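Nicotinamide-nucleotide adenylyltransferase NadR family / Ribosylnicotinamide kinase (Lactococcus lactis subsp. cremoris, PDB 6GYE) probably adenylylates nicotinamide mononucleotide with its N-terminal part and phosphorylates nicotinamide riboside with its C-terminal kinase part, two steps towards NAD+. Local coordinates at residues Gly29-Ile34 / His170-Phe175; Arg103-Ile108 / Asn141-Glu146; Ala189-Thr194 / Leu298-Ile303; Leu200-Ser203 / Pro207-Glu210; Leu227-Tyr232 / Lys275-Gln280. One frame throughout, in Å; residues are numbered along the deposited sequence.

Interaction 1 (Gly29-Ile34 / His170-Phe175). With SO4 (sulfate ion), chain E.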
# COMPACT_ATOMS: atom_id res chain seq x y z
N GLY A 29 18.16 -0.05 3.51
CA GLY A 29 19.44 -0.33 2.87
C GLY A 29 19.76 0.69 1.79
O GLY A 29 20.86 1.25 1.76
N HIS A 30 18.80 0.95 0.89
CA HIS A 30 18.94 2.05 -0.07
C HIS A 30 19.25 3.35 0.66
O HIS A 30 20.16 4.10 0.27
CB HIS A 30 17.65 2.24 -0.88
CG HIS A 30 17.30 1.09 -1.77
ND1 HIS A 30 16.12 0.39 -1.64
CD2 HIS A 30 17.93 0.57 -2.85
CE1 HIS A 30 16.07 -0.55 -2.57
NE2 HIS A 30 17.15 -0.46 -3.32
N GLN A 31 18.46 3.65 1.69
CA GLN A 31 18.51 4.98 2.28
C GLN A 31 19.85 5.25 2.94
O GLN A 31 20.37 6.37 2.85
CB GLN A 31 17.34 5.15 3.25
CG GLN A 31 16.03 5.17 2.50
CD GLN A 31 14.80 4.87 3.36
OE1 GLN A 31 13.73 4.62 2.83
NE2 GLN A 31 14.96 4.89 4.68
N GLN A 32 20.42 4.24 3.60
CA GLN A 32 21.73 4.42 4.20
C GLN A 32 22.79 4.69 3.14
O GLN A 32 23.68 5.51 3.35
CB GLN A 32 22.09 3.20 5.06
CG GLN A 32 21.33 3.23 6.38
CD GLN A 32 20.81 1.87 6.81
OE1 GLN A 32 21.43 0.84 6.56
NE2 GLN A 32 19.63 1.86 7.42
N GLN A 33 22.69 4.01 1.99
CA GLN A 33 23.67 4.27 0.93
C GLN A 33 23.48 5.66 0.35
O GLN A 33 24.46 6.36 0.09
CB GLN A 33 23.58 3.21 -0.17
CG GLN A 33 24.15 1.86 0.23
CD GLN A 33 24.41 0.96 -0.96
OE1 GLN A 33 23.79 1.10 -2.02
NE2 GLN A 33 25.34 0.02 -0.80
N ILE A 34 22.22 6.07 0.16
CA ILE A 34 21.95 7.36 -0.48
C ILE A 34 22.47 8.50 0.39
O ILE A 34 23.12 9.42 -0.11
CB ILE A 34 20.44 7.49 -0.77
CG1 ILE A 34 20.07 6.57 -1.94
CG2 ILE A 34 20.04 8.97 -1.03
CD1 ILE A 34 18.59 6.26 -2.02
N HIS A 170 11.91 -1.79 8.00
CA HIS A 170 12.88 -1.35 7.01
C HIS A 170 12.25 -0.83 5.73
O HIS A 170 12.96 -0.20 4.93
CB HIS A 170 13.84 -2.49 6.67
CG HIS A 170 14.66 -2.92 7.85
ND1 HIS A 170 15.17 -4.20 7.98
CD2 HIS A 170 15.03 -2.26 8.96
CE1 HIS A 170 15.82 -4.29 9.12
NE2 HIS A 170 15.76 -3.12 9.74
N ILE A 171 10.95 -1.06 5.52
CA ILE A 171 10.25 -0.53 4.36
C ILE A 171 10.06 0.97 4.53
O ILE A 171 9.64 1.45 5.58
CB ILE A 171 8.89 -1.22 4.19
CG1 ILE A 171 9.05 -2.74 4.18
CG2 ILE A 171 8.19 -0.72 2.92
CD1 ILE A 171 7.71 -3.46 4.13
N ASN A 172 10.37 1.73 3.48
CA ASN A 172 10.11 3.16 3.51
C ASN A 172 8.61 3.42 3.67
O ASN A 172 7.78 2.77 3.02
CB ASN A 172 10.63 3.83 2.23
CG ASN A 172 10.36 5.34 2.21
OD1 ASN A 172 9.27 5.80 1.84
ND2 ASN A 172 11.35 6.12 2.63
N ARG A 173 8.26 4.40 4.52
CA ARG A 173 6.86 4.57 4.95
C ARG A 173 5.90 4.81 3.79
O ARG A 173 4.77 4.31 3.82
CB ARG A 173 6.76 5.70 5.97
CG ARG A 173 7.39 5.30 7.31
CD ARG A 173 7.32 6.42 8.33
NE ARG A 173 8.15 6.10 9.49
CZ ARG A 173 7.71 5.40 10.55
NH1 ARG A 173 6.46 4.94 10.58
NH2 ARG A 173 8.53 5.16 11.57
N VAL A 174 6.34 5.51 2.74
CA VAL A 174 5.48 5.74 1.58
C VAL A 174 5.06 4.43 0.92
O VAL A 174 3.99 4.35 0.31
CB VAL A 174 6.19 6.68 0.59
CG1 VAL A 174 5.27 6.98 -0.59
CG2 VAL A 174 6.58 7.97 1.29
N PHE A 175 5.87 3.39 1.04
CA PHE A 175 5.53 2.12 0.42
C PHE A 175 4.71 1.21 1.32
O PHE A 175 4.28 0.15 0.85
CB PHE A 175 6.82 1.37 -0.01
CG PHE A 175 7.49 1.95 -1.23
CD1 PHE A 175 8.29 3.08 -1.13
CD2 PHE A 175 7.29 1.38 -2.48
CE1 PHE A 175 8.90 3.63 -2.26
CE2 PHE A 175 7.90 1.92 -3.62
CZ PHE A 175 8.70 3.03 -3.51
S SO4 E . 16.72 -2.58 -6.30
O1 SO4 E . 17.75 -2.12 -5.37
O2 SO4 E . 15.39 -2.48 -5.69
O3 SO4 E . 16.84 -1.72 -7.47
O4 SO4 E . 16.91 -3.98 -6.67

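Interaction 2 (Arg103-Ile108 / Asn141-Glu146)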
# COMPACT_ATOMS: atom_id res chain seq x y z
N ARG A 103 19.79 8.03 -23.14
CA ARG A 103 18.76 8.46 -22.20
C ARG A 103 19.37 8.82 -20.86
O ARG A 103 18.98 9.81 -20.24
CB ARG A 103 17.72 7.35 -22.03
CG ARG A 103 17.11 6.87 -23.33
CD ARG A 103 15.99 5.88 -23.06
NE ARG A 103 15.47 5.30 -24.29
CZ ARG A 103 14.58 4.32 -24.33
NH1 ARG A 103 14.12 3.81 -23.19
NH2 ARG A 103 14.15 3.85 -25.49
N LEU A 104 20.35 8.04 -20.41
CA LEU A 104 20.95 8.29 -19.11
C LEU A 104 21.64 9.65 -19.08
O LEU A 104 21.42 10.45 -18.16
CB LEU A 104 21.93 7.18 -18.77
CG LEU A 104 22.70 7.47 -17.50
CD1 LEU A 104 21.70 7.63 -16.34
CD2 LEU A 104 23.69 6.36 -17.24
N PHE A 105 22.47 9.94 -20.07
CA PHE A 105 23.18 11.21 -20.06
C PHE A 105 22.25 12.37 -20.34
O PHE A 105 22.48 13.49 -19.85
CB PHE A 105 24.34 11.16 -21.04
CG PHE A 105 25.47 10.31 -20.57
CD1 PHE A 105 26.29 10.75 -19.54
CD2 PHE A 105 25.69 9.05 -21.11
CE1 PHE A 105 27.33 9.96 -19.07
CE2 PHE A 105 26.72 8.26 -20.65
CZ PHE A 105 27.55 8.72 -19.62
N GLU A 106 21.19 12.15 -21.10
CA GLU A 106 20.18 13.18 -21.24
C GLU A 106 19.57 13.52 -19.88
O GLU A 106 19.38 14.70 -19.55
CB GLU A 106 19.12 12.74 -22.24
CG GLU A 106 18.06 13.77 -22.52
CD GLU A 106 17.37 13.51 -23.83
OE1 GLU A 106 17.13 14.48 -24.58
OE2 GLU A 106 17.10 12.33 -24.13
N LEU A 107 19.29 12.50 -19.06
CA LEU A 107 18.77 12.72 -17.72
C LEU A 107 19.71 13.58 -16.89
O LEU A 107 19.28 14.50 -16.20
CB LEU A 107 18.56 11.39 -17.01
CG LEU A 107 17.21 10.68 -16.95
CD1 LEU A 107 17.26 9.63 -15.85
CD2 LEU A 107 16.12 11.66 -16.72
N ILE A 108 21.01 13.27 -16.94
CA ILE A 108 22.00 14.05 -16.20
C ILE A 108 22.01 15.49 -16.69
O ILE A 108 22.06 16.44 -15.89
CB ILE A 108 23.39 13.40 -16.34
CG1 ILE A 108 23.40 12.02 -15.70
CG2 ILE A 108 24.46 14.31 -15.74
CD1 ILE A 108 24.74 11.35 -15.75
N ASN A 141 32.08 17.27 -18.97
CA ASN A 141 32.09 16.65 -17.65
C ASN A 141 33.20 15.61 -17.50
O ASN A 141 33.65 15.00 -18.47
CB ASN A 141 30.76 15.98 -17.33
CG ASN A 141 29.65 16.96 -17.13
OD1 ASN A 141 29.87 18.10 -16.72
ND2 ASN A 141 28.43 16.53 -17.42
N GLN A 142 33.59 15.39 -16.25
CA GLN A 142 34.48 14.31 -15.86
C GLN A 142 33.64 13.20 -15.25
O GLN A 142 32.84 13.44 -14.33
CB GLN A 142 35.52 14.81 -14.85
CG GLN A 142 36.64 13.82 -14.56
CD GLN A 142 37.46 14.19 -13.32
OE1 GLN A 142 36.91 14.61 -12.30
NE2 GLN A 142 38.78 14.07 -13.43
N TYR A 143 33.79 11.99 -15.78
CA TYR A 143 32.99 10.84 -15.39
C TYR A 143 33.84 9.74 -14.79
O TYR A 143 34.95 9.47 -15.25
CB TYR A 143 32.24 10.26 -16.57
CG TYR A 143 31.15 11.16 -17.06
CD1 TYR A 143 29.96 11.27 -16.34
CD2 TYR A 143 31.30 11.92 -18.22
CE1 TYR A 143 28.94 12.10 -16.76
CE2 TYR A 143 30.28 12.76 -18.65
CZ TYR A 143 29.10 12.84 -17.91
OH TYR A 143 28.07 13.66 -18.31
N ALA A 144 33.30 9.11 -13.75
CA ALA A 144 33.89 7.93 -13.15
C ALA A 144 32.76 6.98 -12.80
O ALA A 144 31.65 7.40 -12.47
CB ALA A 144 34.73 8.28 -11.91
N VAL A 145 33.05 5.69 -12.88
CA VAL A 145 32.12 4.64 -12.50
C VAL A 145 32.73 3.94 -11.31
O VAL A 145 33.92 3.60 -11.33
CB VAL A 145 31.85 3.67 -13.66
CG1 VAL A 145 31.14 2.44 -13.16
CG2 VAL A 145 31.02 4.34 -14.71
N GLU A 146 31.94 3.75 -10.27
CA GLU A 146 32.37 3.14 -9.04
C GLU A 146 31.47 1.95 -8.74
O GLU A 146 30.25 2.10 -8.68
CB GLU A 146 32.29 4.18 -7.91
CG GLU A 146 32.53 3.70 -6.49
CD GLU A 146 32.72 4.86 -5.51
OE1 GLU A 146 33.19 5.94 -5.94
OE2 GLU A 146 32.40 4.68 -4.30

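Interaction 3 (Ala189-Thr194 / Leu298-Ile303). With SO4 (sulfate ion), chain F.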
# COMPACT_ATOMS: atom_id res chain seq x y z
N ALA A 189 -25.75 -5.17 12.95
CA ALA A 189 -25.59 -4.38 14.16
C ALA A 189 -25.89 -5.21 15.40
O ALA A 189 -26.72 -6.12 15.38
CB ALA A 189 -26.51 -3.17 14.12
N SER A 190 -25.17 -4.90 16.49
CA SER A 190 -25.37 -5.52 17.81
C SER A 190 -25.02 -7.00 17.81
O SER A 190 -25.67 -7.79 18.49
CB SER A 190 -26.80 -5.33 18.32
OG SER A 190 -27.18 -3.96 18.34
N THR A 191 -24.00 -7.40 17.05
CA THR A 191 -23.53 -8.78 17.09
C THR A 191 -22.13 -8.90 17.68
O THR A 191 -21.56 -9.99 17.66
CB THR A 191 -23.58 -9.43 15.70
OG1 THR A 191 -22.88 -8.62 14.75
CG2 THR A 191 -25.01 -9.58 15.25
N GLY A 192 -21.57 -7.81 18.20
CA GLY A 192 -20.25 -7.84 18.81
C GLY A 192 -19.09 -7.55 17.89
O GLY A 192 -17.95 -7.87 18.26
N LYS A 193 -19.33 -6.94 16.71
CA LYS A 193 -18.23 -6.59 15.82
C LYS A 193 -17.20 -5.74 16.53
O LYS A 193 -16.00 -6.01 16.46
CB LYS A 193 -18.72 -5.82 14.58
CG LYS A 193 -19.54 -6.61 13.60
CD LYS A 193 -20.73 -5.84 12.98
CE LYS A 193 -20.50 -4.40 12.55
NZ LYS A 193 -20.10 -3.37 13.57
N THR A 194 -17.65 -4.70 17.22
CA THR A 194 -16.72 -3.73 17.76
C THR A 194 -15.85 -4.36 18.84
O THR A 194 -14.63 -4.18 18.84
CB THR A 194 -17.47 -2.49 18.28
OG1 THR A 194 -18.15 -1.86 17.18
CG2 THR A 194 -16.52 -1.47 18.89
N LEU A 298 -13.82 -11.42 7.93
CA LEU A 298 -14.46 -12.15 9.02
C LEU A 298 -15.94 -11.76 9.09
O LEU A 298 -16.26 -10.60 9.32
CB LEU A 298 -13.78 -11.83 10.36
CG LEU A 298 -12.34 -12.32 10.46
CD1 LEU A 298 -11.66 -11.79 11.68
CD2 LEU A 298 -12.30 -13.84 10.46
N VAL A 299 -16.82 -12.74 8.92
CA VAL A 299 -18.26 -12.50 8.93
C VAL A 299 -18.83 -13.06 10.22
O VAL A 299 -18.64 -14.24 10.52
CB VAL A 299 -18.94 -13.14 7.71
CG1 VAL A 299 -20.45 -13.03 7.83
CG2 VAL A 299 -18.45 -12.49 6.42
N ILE A 300 -19.52 -12.22 10.99
CA ILE A 300 -20.22 -12.66 12.19
C ILE A 300 -21.65 -13.02 11.79
O ILE A 300 -22.43 -12.12 11.47
CB ILE A 300 -20.20 -11.59 13.28
CG1 ILE A 300 -18.76 -11.19 13.62
CG2 ILE A 300 -20.96 -12.08 14.51
CD1 ILE A 300 -18.67 -10.08 14.69
N PRO A 301 -22.03 -14.30 11.84
CA PRO A 301 -23.36 -14.69 11.39
C PRO A 301 -24.38 -14.48 12.49
O PRO A 301 -24.02 -14.39 13.67
CB PRO A 301 -23.18 -16.18 11.08
CG PRO A 301 -22.17 -16.61 12.08
CD PRO A 301 -21.23 -15.45 12.26
N PRO A 302 -25.65 -14.38 12.13
CA PRO A 302 -26.68 -14.18 13.16
C PRO A 302 -26.92 -15.46 13.94
O PRO A 302 -27.21 -16.51 13.36
CB PRO A 302 -27.91 -13.77 12.35
CG PRO A 302 -27.70 -14.46 11.03
CD PRO A 302 -26.22 -14.34 10.77
N ILE A 303 -26.73 -15.40 15.26
CA ILE A 303 -27.27 -16.39 16.17
C ILE A 303 -27.87 -15.66 17.36
O ILE A 303 -27.52 -14.51 17.65
CB ILE A 303 -26.22 -17.42 16.63
CG1 ILE A 303 -26.89 -18.76 16.98
CG2 ILE A 303 -25.41 -16.88 17.81
CD1 ILE A 303 -27.86 -19.27 15.91
S SO4 F . -21.70 -4.32 17.12
O1 SO4 F . -21.81 -4.68 18.54
O2 SO4 F . -22.73 -3.35 16.74
O3 SO4 F . -20.43 -3.67 16.83
O4 SO4 F . -21.87 -5.55 16.36

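Interaction 4 (Leu200-Ser203 / Pro207-Glu210)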
# COMPACT_ATOMS: atom_id res chain seq x y z
N LEU A 200 -9.18 -8.39 18.61
CA LEU A 200 -8.26 -8.94 17.61
C LEU A 200 -7.06 -8.01 17.41
O LEU A 200 -5.91 -8.45 17.49
CB LEU A 200 -8.98 -9.19 16.28
CG LEU A 200 -10.03 -10.30 16.24
CD1 LEU A 200 -10.77 -10.27 14.92
CD2 LEU A 200 -9.42 -11.69 16.48
N ALA A 201 -7.32 -6.72 17.17
CA ALA A 201 -6.25 -5.75 16.93
C ALA A 201 -5.34 -5.62 18.15
O ALA A 201 -4.10 -5.67 18.03
CB ALA A 201 -6.83 -4.38 16.57
N ARG A 202 -5.92 -5.45 19.33
CA ARG A 202 -5.08 -5.26 20.50
C ARG A 202 -4.25 -6.52 20.78
O ARG A 202 -3.16 -6.42 21.35
CB ARG A 202 -5.93 -4.84 21.70
CG ARG A 202 -6.33 -3.35 21.62
CD ARG A 202 -7.50 -2.98 22.50
NE ARG A 202 -7.75 -1.54 22.46
CZ ARG A 202 -8.88 -0.95 22.85
NH1 ARG A 202 -9.91 -1.65 23.32
NH2 ARG A 202 -8.96 0.37 22.77
N SER A 203 -4.72 -7.69 20.35
CA SER A 203 -3.95 -8.91 20.59
C SER A 203 -2.57 -8.85 19.95
O SER A 203 -1.64 -9.49 20.44
CB SER A 203 -4.70 -10.14 20.05
OG SER A 203 -5.94 -10.31 20.71
N PRO A 207 -3.40 -1.42 14.65
CA PRO A 207 -4.43 -0.38 14.65
C PRO A 207 -5.73 -0.96 14.12
O PRO A 207 -5.75 -1.99 13.44
CB PRO A 207 -3.86 0.70 13.72
CG PRO A 207 -2.95 0.00 12.84
CD PRO A 207 -2.43 -1.21 13.56
N PHE A 208 -6.82 -0.28 14.44
CA PHE A 208 -8.14 -0.68 13.96
C PHE A 208 -8.97 0.57 13.72
O PHE A 208 -8.73 1.61 14.31
CB PHE A 208 -8.84 -1.60 14.97
CG PHE A 208 -9.05 -0.97 16.32
CD1 PHE A 208 -8.08 -1.07 17.31
CD2 PHE A 208 -10.21 -0.26 16.59
CE1 PHE A 208 -8.29 -0.49 18.56
CE2 PHE A 208 -10.41 0.34 17.84
CZ PHE A 208 -9.46 0.22 18.82
N SER A 209 -9.95 0.46 12.83
CA SER A 209 -10.90 1.53 12.63
C SER A 209 -12.17 1.27 13.43
O SER A 209 -12.43 0.15 13.89
CB SER A 209 -11.24 1.66 11.14
OG SER A 209 -11.96 0.52 10.73
N GLU A 210 -13.01 2.30 13.53
CA GLU A 210 -14.32 2.20 14.15
C GLU A 210 -15.38 2.17 13.06
O GLU A 210 -15.10 2.46 11.89
CB GLU A 210 -14.60 3.37 15.10
CG GLU A 210 -13.65 3.55 16.28
CD GLU A 210 -13.84 2.52 17.39
OE1 GLU A 210 -14.70 1.62 17.27
OE2 GLU A 210 -13.11 2.61 18.41

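Interaction 5 (Leu227-Tyr232 / Lys275-Gln280)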
# COMPACT_ATOMS: atom_id res chain seq x y z
N LEU A 227 -32.33 7.59 8.07
CA LEU A 227 -31.29 7.72 7.06
C LEU A 227 -31.90 7.86 5.67
O LEU A 227 -32.88 7.19 5.33
CB LEU A 227 -30.38 6.51 7.11
CG LEU A 227 -29.63 6.29 8.43
CD1 LEU A 227 -28.79 5.02 8.36
CD2 LEU A 227 -28.76 7.48 8.75
N LYS A 228 -31.37 8.79 4.88
CA LYS A 228 -31.75 8.98 3.49
C LYS A 228 -30.55 8.70 2.60
O LYS A 228 -29.42 8.48 3.07
CB LYS A 228 -32.26 10.40 3.23
CG LYS A 228 -33.29 10.93 4.22
CD LYS A 228 -34.64 10.23 4.12
CE LYS A 228 -35.69 10.99 4.92
NZ LYS A 228 -35.77 12.38 4.44
N MET A 229 -30.80 8.76 1.28
CA MET A 229 -29.77 8.45 0.29
C MET A 229 -28.46 9.18 0.59
O MET A 229 -27.37 8.59 0.49
CB MET A 229 -30.27 8.82 -1.10
CG MET A 229 -29.27 8.53 -2.20
SD MET A 229 -29.94 8.98 -3.81
CE MET A 229 -30.13 10.75 -3.63
N ASP A 230 -28.55 10.45 0.97
CA ASP A 230 -27.35 11.26 1.12
C ASP A 230 -26.56 10.86 2.36
O ASP A 230 -25.33 10.97 2.36
CB ASP A 230 -27.75 12.73 1.17
CG ASP A 230 -26.56 13.63 1.19
OD1 ASP A 230 -25.71 13.53 0.28
OD2 ASP A 230 -26.49 14.46 2.11
N ASP A 231 -27.25 10.39 3.40
CA ASP A 231 -26.54 9.85 4.55
C ASP A 231 -25.71 8.64 4.15
O ASP A 231 -24.54 8.51 4.56
CB ASP A 231 -27.55 9.46 5.63
CG ASP A 231 -28.39 10.64 6.08
OD1 ASP A 231 -27.80 11.67 6.47
OD2 ASP A 231 -29.63 10.54 6.04
N TYR A 232 -26.29 7.73 3.35
CA TYR A 232 -25.56 6.55 2.91
C TYR A 232 -24.32 6.96 2.13
O TYR A 232 -23.24 6.40 2.34
CB TYR A 232 -26.47 5.63 2.10
CG TYR A 232 -27.40 4.81 2.97
CD1 TYR A 232 -26.96 3.63 3.56
CD2 TYR A 232 -28.70 5.23 3.21
CE1 TYR A 232 -27.80 2.88 4.38
CE2 TYR A 232 -29.55 4.49 4.03
CZ TYR A 232 -29.09 3.31 4.61
OH TYR A 232 -29.91 2.57 5.42
N LYS A 275 -35.42 1.66 -4.66
CA LYS A 275 -34.60 1.17 -5.77
C LYS A 275 -33.89 2.32 -6.48
O LYS A 275 -32.70 2.24 -6.78
CB LYS A 275 -35.46 0.38 -6.76
CG LYS A 275 -36.48 -0.55 -6.11
CD LYS A 275 -37.86 0.13 -5.93
CE LYS A 275 -38.25 0.28 -4.45
NZ LYS A 275 -39.53 1.04 -4.31
N GLU A 276 -34.61 3.41 -6.73
CA GLU A 276 -34.03 4.53 -7.46
C GLU A 276 -32.85 5.11 -6.72
O GLU A 276 -31.81 5.40 -7.32
CB GLU A 276 -35.08 5.62 -7.67
CG GLU A 276 -36.46 5.10 -8.02
CD GLU A 276 -37.23 4.68 -6.78
OE1 GLU A 276 -37.51 3.46 -6.63
OE2 GLU A 276 -37.53 5.55 -5.93
N ASP A 277 -32.99 5.28 -5.40
CA ASP A 277 -31.92 5.89 -4.62
C ASP A 277 -30.72 4.96 -4.53
O ASP A 277 -29.57 5.41 -4.57
CB ASP A 277 -32.42 6.25 -3.23
CG ASP A 277 -33.51 7.30 -3.27
OD1 ASP A 277 -33.71 7.94 -4.34
OD2 ASP A 277 -34.17 7.46 -2.23
N PHE A 278 -30.97 3.66 -4.41
CA PHE A 278 -29.87 2.71 -4.44
C PHE A 278 -29.14 2.79 -5.77
O PHE A 278 -27.92 2.94 -5.81
CB PHE A 278 -30.38 1.29 -4.18
CG PHE A 278 -29.30 0.26 -4.19
CD1 PHE A 278 -28.48 0.09 -3.09
CD2 PHE A 278 -29.09 -0.54 -5.31
CE1 PHE A 278 -27.47 -0.84 -3.09
CE2 PHE A 278 -28.09 -1.49 -5.32
CZ PHE A 278 -27.28 -1.64 -4.21
N GLU A 279 -29.89 2.73 -6.88
CA GLU A 279 -29.24 2.77 -8.19
C GLU A 279 -28.46 4.06 -8.37
O GLU A 279 -27.45 4.08 -9.08
CB GLU A 279 -30.27 2.59 -9.30
CG GLU A 279 -30.59 1.13 -9.58
CD GLU A 279 -29.33 0.30 -9.88
OE1 GLU A 279 -28.51 0.72 -10.73
OE2 GLU A 279 -29.14 -0.77 -9.25
N GLN A 280 -28.89 5.14 -7.73
CA GLN A 280 -28.15 6.39 -7.85
C GLN A 280 -26.83 6.35 -7.08
O GLN A 280 -25.92 7.10 -7.42
CB GLN A 280 -29.00 7.55 -7.37
CG GLN A 280 -28.52 8.85 -7.94
CD GLN A 280 -29.18 10.02 -7.28
OE1 GLN A 280 -30.42 10.13 -7.26
NE2 GLN A 280 -28.36 10.88 -6.68
O HOH W 1 -33.61 8.39 0.47

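Interaction 1 (Gly29-Ile34 / His170-Phe175)
The two side-chain amides of Gln31 and Asn172 meet almost perpendicularly, their planes 88° apart. Asn172 donates close to its own amide plane: ND2 lies 2.8 Å from Gln31 OE1, with an N-H...O angle of 157°. Seen from Gln31, however, the donor sits well above the carbonyl plane. The chain of Gln31 runs extended beyond CG, which carries OE1 off helix 28-40 to the loop, where it also comes within 3.3 Å of Asn172 CB. Asn172 has CG opposite its backbone N (chi1 180°), and its other amide atom turns back on the loop: OD1 accepts from Val174 N at 3.1 Å. This Asx turn fixes the rotation of the amide that presents ND2 to Gln31. Leu26 touches both side chains, and Asn172 also rests on Ala73 of helix 63-73. One residue before Gln31, the buried ring of His30 has the sulfate at its edge, in the ring plane, with NE2 2.7 Å from O1 in an almost straight bond. Thr22 N, Phe23 N and Arg150 NH1 hold the same anion, while His30 ND1 pairs with the backbone N of His27. The sequence His27-Thr28-Gly29-His30 at the start of this helix matches the HxGH signature of the nucleotidyltransferase superfamily, and the sulfate probably marks a phosphate site of the adenylyltransferase.

Interaction 2 (Arg103-Ile108 / Asn141-Glu146)
Helix 95-110 and the edge strand 142-147 stand well apart at Phe105 and Tyr143, and their side chains bridge the gap; even the nearest CA atoms, those of Ile108 and Asn141, are 10.5 Å from each other. Both elements belong to the Rossmann-like alpha/beta fold of the N-terminal part, whose parallel five-stranded sheet ends at this strand, and Leu104 and Ile108 pack on Phe121 of the strand next to it. Across the gap the rings of Phe105 and Tyr143 form a T-shaped (edge-to-face) pair, with centroids 5.1 Å apart and planes at 80°. Phe105 supplies the edge: its CE1 lies 3.5 Å from Tyr143 CE1, over one face of the tyrosine and offset toward the rim, while Phe105 CD1 approaches Tyr143 OH at 3.6 Å. In Phe105, CG stands opposite the carbonyl carbon (chi1 -73°), and from there the ring reaches from the helix toward the strand. Ile108 adds a looser contact, its CD1 4.4 Å from Tyr143 CE1. Phe136 and Pro137 also touch the tyrosine ring. Putting a leucine at Tyr143 would probably deprive the Phe105 edge of its aromatic face and leave Asn141 and Asp139 without the hydroxyl they share. That hydroxyl is bonded to Asp139 OD2 and also receives Asn141 ND2, which lies 3.0 Å from Tyr143 OH in a practically straight bond within the Asn141 amide plane.

Interaction 3 (Ala189-Thr194 / Leu298-Ile303)
Ile300 of strand 296-300 packs its side chain against Thr191 and Lys193 of a phosphate-binding loop that fits the Walker A (P-loop) pattern of this kinase part. At CB the chain forks. The CG2 branch, opposite the backbone N, meets Thr191, lying 3.8 Å from its O and 3.9 Å from its CB. The other branch leaves through CG1, which stands opposite the carbonyl carbon (chi1 -57°), and ends in CD1 against the first turn of helix 193-203: CD1 is 3.7 Å from both Lys193 CA and Lys193 CG. The apolar Ile300 thus lies against the loop, whose amides turn to the sulfate, as they would probably turn to a nucleotide phosphate. Lys193 bends at chi2, chi3 and chi4, and its NZ forms a salt bridge with Asp259 and a weak bond to the anion. Sulfate O4 is gripped by Thr191 N and Lys193 N, each 2.9 Å away, whereas O3 receives Thr194 N at 3.0 Å.

Interaction 4 (Leu200-Ser203 / Pro207-Glu210)
This is a small, partly buried contact, apolar at Ala201 and with an arginine at its outer side, in which Phe208 folds back on Ala201 of helix 193-203, the helix that precedes it in the chain. Ala201 CB lies 3.6 Å from Phe208 CD1 and 3.8 Å from Phe208 CB, and it also comes to 4.1 Å from Pro207 O. Phe208 holds CG between its backbone N and carbonyl carbon (chi1 60°), a placement that lays the ring along the helix, where Val197 and Arg198 also touch it. In the P-loop kinase fold this helix follows the phosphate-binding loop, and Pro207 and Ser209 are hydrogen-bonded through their backbones to Phe257 of the outer strand 255-259. Arg202 reaches the far end of the ring with an extended chain: Phe208 CZ sits over one guanidinium face, 4.0 Å from Arg202 NH2, with the planes 86° apart. A serine replacing Phe208 would probably open a gap beside Ala201 and let the Arg202 guanidinium turn more freely. Glu210 OE2, salt-bridged to Arg198, lies in the ring plane at the phenylalanine edge.

Interaction 5 (Leu227-Tyr232 / Lys275-Gln280)
Met229, the residue that meets Asp277 and Gln280, follows a well-fixed helix start. Leu227 leads in, packed on Ile222 and Trp316. Lys228 takes the N-cap position, and its backbone N donates to Asp231 OD2 at 2.7 Å, nearly straight and on the anti lone pair; this is one half of a capping box, the half a lysine at the N-cap can still make. At Met229 the chain first runs straight, with CG opposite the backbone N (chi1 -179°), and then bends at chi3. The thioether crosses both partners at about a right angle: SD lies 3.7 Å from Asp277 O and equally far from Asp277 CB, while CE ends 3.5 Å from Gln280 NE2, against the amide. The polar side of the contact runs through a water, which accepts from Met229 N at 2.9 Å and donates to Asp277 OD2 at 2.9 Å, so that the water takes up the Met229 amide and links it to the neighbouring helix. Past Asp231, Tyr232 turns to Leu273 and Leu281. The arrangement is surface helix-helix packing in the helical part of the kinase, joining the start of helix 275-290 to that of helix 229-247, which further on carries the nicotinamide riboside pocket residues Tyr240, Asn243 and Ser244.

Interactions 1 and 2 lie in what is probably the adenylyltransferase part, with 2 nested inside the chain loop closed by 1; interactions 3, 4 and 5 lie in the P-loop part, probably the kinase, where 3 encloses both 4 and 5 along the chain. Interaction 2 is the buried one and rests on aromatic packing, whereas 1 and 5, at the surface, use an amide pair and a thioether with a bridging water. Partly buried, 3 and 4 share helix 193-203 and touch through Leu298 and Leu200. Both rest mainly on apolar side chains, with an arginine at the ring edge in 4. Sulfates accompany 1 and 3, whose centres are 40 Å apart, consistent with a separate phosphate site in each part.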